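Local coordinates for protein transcarboxylase 5S subunit (Propionibacterium freudenreichii subsp. shermanii, PDB 1RQB) that transfers a carboxyl group from the biotin of the 1.3S subunit to pyruvate, forming oxaloacetate, with the help of a bound cobalt ion, at residues A[53-61]-A[280-289]. Residues are numbered along the deposited sequence; the frame is centred on the assembly and turned at random.
Sequences CADIDAAGY and NLDYDRLHKI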
ATOM      1  N   CYS A  53      21.019  11.144   7.250  1.00 15.59           N
ATOM      2  CA  CYS A  53      20.792  12.597   7.291  1.00 17.51           C
ATOM      3  C   CYS A  53      21.423  13.343   6.112  1.00 16.46           C
ATOM      4  O   CYS A  53      20.798  14.236   5.543  1.00 15.11           O
ATOM      5  CB  CYS A  53      21.280  13.175   8.617  1.00 16.61           C
ATOM      6  SG  CYS A  53      20.140  12.833   9.989  1.00 25.38           S
ATOM      7  N   ALA A  54      22.649  13.000   5.739  1.00 17.33           N
ATOM      8  CA  ALA A  54      23.294  13.709   4.624  1.00 16.39           C
ATOM      9  C   ALA A  54      22.467  13.540   3.347  1.00 17.92           C
ATOM     10  O   ALA A  54      22.245  14.497   2.608  1.00 14.22           O
ATOM     11  CB  ALA A  54      24.723  13.183   4.411  1.00 20.21           C
ATOM     12  N   ASP A  55      21.997  12.321   3.084  1.00 15.13           N
ATOM     13  CA  ASP A  55      21.203  12.085   1.870  1.00 12.68           C
ATOM     14  C   ASP A  55      19.836  12.764   1.971  1.00 13.07           C
ATOM     15  O   ASP A  55      19.343  13.317   0.988  1.00 13.69           O
ATOM     16  CB  ASP A  55      21.055  10.592   1.618  1.00 15.54           C
ATOM     17  CG  ASP A  55      22.363   9.963   1.163  1.00 22.34           C
ATOM     18  OD1 ASP A  55      23.009  10.546   0.259  1.00 23.78           O
ATOM     19  OD2 ASP A  55      22.739   8.903   1.702  1.00 27.40           O
ATOM     20  N   ILE A  56      19.221  12.727   3.149  1.00 12.87           N
ATOM     21  CA  ILE A  56      17.914  13.375   3.328  1.00 13.09           C
ATOM     22  C   ILE A  56      18.050  14.876   3.058  1.00 14.28           C
ATOM     23  O   ILE A  56      17.229  15.478   2.368  1.00 11.87           O
ATOM     24  CB  ILE A  56      17.383  13.143   4.773  1.00 11.37           C
ATOM     25  CG1 ILE A  56      16.930  11.684   4.906  1.00 10.89           C
ATOM     26  CG2 ILE A  56      16.232  14.107   5.092  1.00 10.60           C
ATOM     27  CD1 ILE A  56      16.482  11.269   6.314  1.00 12.55           C
ATOM     28  N   ASP A  57      19.126  15.459   3.580  1.00 13.34           N
ATOM     29  CA  ASP A  57      19.407  16.896   3.446  1.00 17.73           C
ATOM     30  C   ASP A  57      19.597  17.305   1.984  1.00 16.14           C
ATOM     31  O   ASP A  57      19.338  18.454   1.630  1.00 17.56           O
ATOM     32  CB  ASP A  57      20.677  17.263   4.239  1.00 18.43           C
ATOM     33  CG  ASP A  57      20.986  18.755   4.193  1.00 24.77           C
ATOM     34  OD1 ASP A  57      20.290  19.545   4.875  1.00 22.97           O
ATOM     35  OD2 ASP A  57      21.917  19.141   3.462  1.00 28.81           O
ATOM     36  N   ALA A  58      20.038  16.397   1.120  1.00 15.85           N
ATOM     37  CA  ALA A  58      20.279  16.772  -0.282  1.00 17.29           C
ATOM     38  C   ALA A  58      19.215  16.203  -1.224  1.00 17.99           C
ATOM     39  O   ALA A  58      19.344  16.324  -2.442  1.00 16.74           O
ATOM     40  CB  ALA A  58      21.650  16.271  -0.723  1.00 17.90           C
ATOM     41  N   ALA A  59      18.153  15.610  -0.690  1.00 13.92           N
ATOM     42  CA  ALA A  59      17.144  14.977  -1.553  1.00 13.29           C
ATOM     43  C   ALA A  59      16.223  15.997  -2.227  1.00 16.20           C
ATOM     44  O   ALA A  59      15.664  15.707  -3.285  1.00 20.26           O
ATOM     45  CB  ALA A  59      16.324  13.979  -0.749  1.00 12.36           C
ATOM     46  N   GLY A  60      16.043  17.172  -1.629  1.00 16.77           N
ATOM     47  CA  GLY A  60      15.166  18.178  -2.223  1.00 13.39           C
ATOM     48  C   GLY A  60      13.793  18.347  -1.575  1.00 16.89           C
ATOM     49  O   GLY A  60      12.882  18.922  -2.166  1.00 13.04           O
ATOM     50  N   TYR A  61      13.643  17.870  -0.347  1.00 12.49           N
ATOM     51  CA  TYR A  61      12.355  17.961   0.358  1.00 12.61           C
ATOM     52  C   TYR A  61      12.042  19.406   0.752  1.00 14.33           C
ATOM     53  O   TYR A  61      12.945  20.201   1.010  1.00 14.11           O
ATOM     54  CB  TYR A  61      12.406  17.131   1.636  1.00  9.39           C
ATOM     55  CG  TYR A  61      12.572  15.656   1.430  1.00  8.63           C
ATOM     56  CD1 TYR A  61      13.722  14.997   1.869  1.00 13.65           C
ATOM     57  CD2 TYR A  61      11.551  14.897   0.858  1.00 15.18           C
ATOM     58  CE1 TYR A  61      13.848  13.604   1.754  1.00 13.18           C
ATOM     59  CE2 TYR A  61      11.662  13.506   0.740  1.00 16.15           C
ATOM     60  CZ  TYR A  61      12.811  12.870   1.195  1.00 15.37           C
ATOM     61  OH  TYR A  61      12.895  11.501   1.135  1.00 15.10           O
ATOM     62  N   ASN A 280      10.735  18.042  -6.963  1.00 17.94           N
ATOM     63  CA  ASN A 280      12.152  18.310  -7.246  1.00 28.32           C
ATOM     64  C   ASN A 280      13.016  17.372  -6.402  1.00 23.80           C
ATOM     65  O   ASN A 280      14.074  17.761  -5.911  1.00 23.15           O
ATOM     66  CB  ASN A 280      12.513  19.778  -6.964  1.00 35.27           C
ATOM     67  CG  ASN A 280      12.352  20.157  -5.509  1.00 44.83           C
ATOM     68  OD1 ASN A 280      11.233  20.275  -5.011  1.00 52.96           O
ATOM     69  ND2 ASN A 280      13.474  20.357  -4.814  1.00 47.71           N
ATOM     70  N   LEU A 281      12.560  16.132  -6.237  1.00 16.61           N
ATOM     71  CA  LEU A 281      13.326  15.157  -5.447  1.00 17.55           C
ATOM     72  C   LEU A 281      14.378  14.485  -6.331  1.00 15.70           C
ATOM     73  O   LEU A 281      14.152  14.252  -7.519  1.00 17.55           O
ATOM     74  CB  LEU A 281      12.403  14.095  -4.838  1.00 10.25           C
ATOM     75  CG  LEU A 281      11.337  14.639  -3.877  1.00 14.19           C
ATOM     76  CD1 LEU A 281      10.639  13.482  -3.210  1.00 13.84           C
ATOM     77  CD2 LEU A 281      11.981  15.551  -2.835  1.00 14.88           C
ATOM     78  N   ASP A 282      15.532  14.194  -5.733  1.00 17.17           N
ATOM     79  CA  ASP A 282      16.665  13.525  -6.393  1.00 14.70           C
ATOM     80  C   ASP A 282      16.498  12.021  -6.166  1.00 14.33           C
ATOM     81  O   ASP A 282      16.675  11.538  -5.049  1.00 14.24           O
ATOM     82  CB  ASP A 282      17.967  14.020  -5.746  1.00 19.30           C
ATOM     83  CG  ASP A 282      19.214  13.443  -6.393  1.00 23.37           C
ATOM     84  OD1 ASP A 282      19.251  12.227  -6.660  1.00 25.16           O
ATOM     85  OD2 ASP A 282      20.171  14.215  -6.608  1.00 28.65           O
ATOM     86  N   TYR A 283      16.143  11.282  -7.221  1.00 11.56           N
ATOM     87  CA  TYR A 283      15.880   9.839  -7.116  1.00 16.21           C
ATOM     88  C   TYR A 283      17.078   9.046  -6.589  1.00 19.50           C
ATOM     89  O   TYR A 283      16.901   8.057  -5.879  1.00 15.26           O
ATOM     90  CB  TYR A 283      15.430   9.277  -8.468  1.00 17.49           C
ATOM     91  CG  TYR A 283      14.008   9.656  -8.814  1.00 24.46           C
ATOM     92  CD1 TYR A 283      13.737  10.590  -9.809  1.00 30.82           C
ATOM     93  CD2 TYR A 283      12.932   9.087  -8.135  1.00 29.23           C
ATOM     94  CE1 TYR A 283      12.425  10.948 -10.123  1.00 34.34           C
ATOM     95  CE2 TYR A 283      11.617   9.439  -8.441  1.00 29.05           C
ATOM     96  CZ  TYR A 283      11.373  10.368  -9.435  1.00 31.71           C
ATOM     97  OH  TYR A 283      10.078  10.717  -9.750  1.00 31.72           O
ATOM     98  N   ASP A 284      18.295   9.446  -6.939  1.00 17.15           N
ATOM     99  CA  ASP A 284      19.470   8.715  -6.447  1.00 19.80           C
ATOM    100  C   ASP A 284      19.578   8.865  -4.928  1.00 16.53           C
ATOM    101  O   ASP A 284      19.921   7.912  -4.230  1.00 16.56           O
ATOM    102  CB  ASP A 284      20.760   9.232  -7.071  1.00 30.72           C
ATOM    103  CG  ASP A 284      21.969   8.415  -6.637  1.00 42.38           C
ATOM    104  OD1 ASP A 284      23.110   8.917  -6.742  1.00 47.91           O
ATOM    105  OD2 ASP A 284      21.771   7.257  -6.191  1.00 45.52           O
ATOM    106  N   ARG A 285      19.297  10.061  -4.412  1.00 14.75           N
ATOM    107  CA  ARG A 285      19.359  10.269  -2.959  1.00 13.23           C
ATOM    108  C   ARG A 285      18.253   9.447  -2.293  1.00 11.72           C
ATOM    109  O   ARG A 285      18.469   8.827  -1.253  1.00 11.44           O
ATOM    110  CB  ARG A 285      19.179  11.751  -2.592  1.00 12.88           C
ATOM    111  CG  ARG A 285      20.323  12.677  -3.008  1.00 17.83           C
ATOM    112  CD  ARG A 285      21.643  12.347  -2.294  1.00 16.62           C
ATOM    113  NE  ARG A 285      22.656  13.331  -2.665  1.00 17.24           N
ATOM    114  CZ  ARG A 285      23.762  13.590  -1.975  1.00 19.84           C
ATOM    115  NH1 ARG A 285      24.035  12.939  -0.853  1.00 19.32           N
ATOM    116  NH2 ARG A 285      24.590  14.536  -2.401  1.00 19.87           N
ATOM    117  N   LEU A 286      17.073   9.438  -2.903  1.00 14.35           N
ATOM    118  CA  LEU A 286      15.945   8.680  -2.344  1.00 14.69           C
ATOM    119  C   LEU A 286      16.302   7.193  -2.264  1.00 10.68           C
ATOM    120  O   LEU A 286      15.963   6.511  -1.298  1.00 10.51           O
ATOM    121  CB  LEU A 286      14.688   8.863  -3.210  1.00 11.59           C
ATOM    122  CG  LEU A 286      14.111  10.278  -3.311  1.00 14.00           C
ATOM    123  CD1 LEU A 286      12.806  10.255  -4.107  1.00 14.35           C
ATOM    124  CD2 LEU A 286      13.847  10.817  -1.911  1.00 12.11           C
ATOM    125  N   HIS A 287      16.979   6.687  -3.288  1.00 12.44           N
ATOM    126  CA  HIS A 287      17.363   5.269  -3.317  1.00 12.82           C
ATOM    127  C   HIS A 287      18.301   4.956  -2.147  1.00 11.54           C
ATOM    128  O   HIS A 287      18.195   3.906  -1.515  1.00 10.13           O
ATOM    129  CB  HIS A 287      18.058   4.957  -4.643  1.00 17.44           C
ATOM    130  CG  HIS A 287      18.471   3.527  -4.782  1.00 27.23           C
ATOM    131  ND1 HIS A 287      17.572   2.516  -5.041  1.00 33.95           N
ATOM    132  CD2 HIS A 287      19.683   2.934  -4.670  1.00 31.89           C
ATOM    133  CE1 HIS A 287      18.212   1.361  -5.084  1.00 35.27           C
ATOM    134  NE2 HIS A 287      19.494   1.587  -4.863  1.00 34.46           N
ATOM    135  N   LYS A 288      19.218   5.874  -1.853  1.00 11.82           N
ATOM    136  CA  LYS A 288      20.168   5.665  -0.750  1.00 14.38           C
ATOM    137  C   LYS A 288      19.439   5.692   0.595  1.00 14.30           C
ATOM    138  O   LYS A 288      19.752   4.917   1.497  1.00 13.61           O
ATOM    139  CB  LYS A 288      21.259   6.748  -0.745  1.00 15.98           C
ATOM    140  CG  LYS A 288      22.131   6.775  -1.985  1.00 20.54           C
ATOM    141  CD  LYS A 288      23.202   7.852  -1.840  1.00 26.83           C
ATOM    142  CE  LYS A 288      24.045   7.989  -3.099  1.00 36.41           C
ATOM    143  NZ  LYS A 288      24.633   6.692  -3.545  1.00 35.97           N
ATOM    144  N   ILE A 289      18.483   6.597   0.741  1.00 11.57           N
ATOM    145  CA  ILE A 289      17.725   6.687   1.996  1.00 10.13           C
ATOM    146  C   ILE A 289      16.899   5.411   2.171  1.00  8.42           C
ATOM    147  O   ILE A 289      16.839   4.826   3.252  1.00 11.34           O
ATOM    148  CB  ILE A 289      16.789   7.920   1.968  1.00 11.19           C
ATOM    149  CG1 ILE A 289      17.634   9.189   1.823  1.00  9.85           C
ATOM    150  CG2 ILE A 289      15.936   7.984   3.247  1.00  9.39           C
ATOM    151  CD1 ILE A 289      16.841  10.406   1.339  1.00  9.69           C
TER
HETATM  152  O   HOH W   1      21.245   7.391   3.300  1.00 28.73           O
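Ala59 and Gly60, which follow on from helix 53-58 in the chain, lie against Leu281 and Asp282, which lead into helix 283-296, and from this point the two helix segments run back past each other nearly antiparallel, at 151° with axes 8.8 Å apart. Both belong to the outer layer of the TIM barrel, whose parallel strands 23-29 and 277-278 lie beside each other beneath. The backbones are joined by Asp282 N, which donates to Ala59 O at 2.9 Å, and Leu281 CA adds a CH...O contact to the same oxygen. Asp282 also N-caps its helix, OD1 accepting from Arg285 N above the carboxylate plane. Gly60 has positive phi, and any side chain here would run into Asn280 O. On the outer side, the Arg285 chain bends at chi2 (-64°), laying its guanidinium over Ala58, whose CB sits 3.5 Å above the centre of one face. Arg285 NH1 then forms a salt bridge with Asp55 OD1 at 2.8 Å, the acid lying at the guanidinium edge and being met on its anti side, with the two planes 61° apart. A leucine in place of Arg285 would probably leave the Asp55 carboxylate without this charged mate and Ala58 CB without its flat cover. The methylenes of Lys288 cross the same carboxylate, CD coming within 3.4 Å of Asp55 OD1. Deeper in, Ile289 packs against both Asp55 and Ile56, its CD1 3.8 Å from Ile56 CG1, and also reaches the edge of the Tyr61 ring. Tyr61, whose hydroxyl has a weak hydrogen bond to Glu29 on strand 23-29, closes the inner side: Leu281 CD2 packs 3.8 Å from Tyr61 CD2, while Leu286 CD2 approaches Tyr61 OH to 3.3 Å.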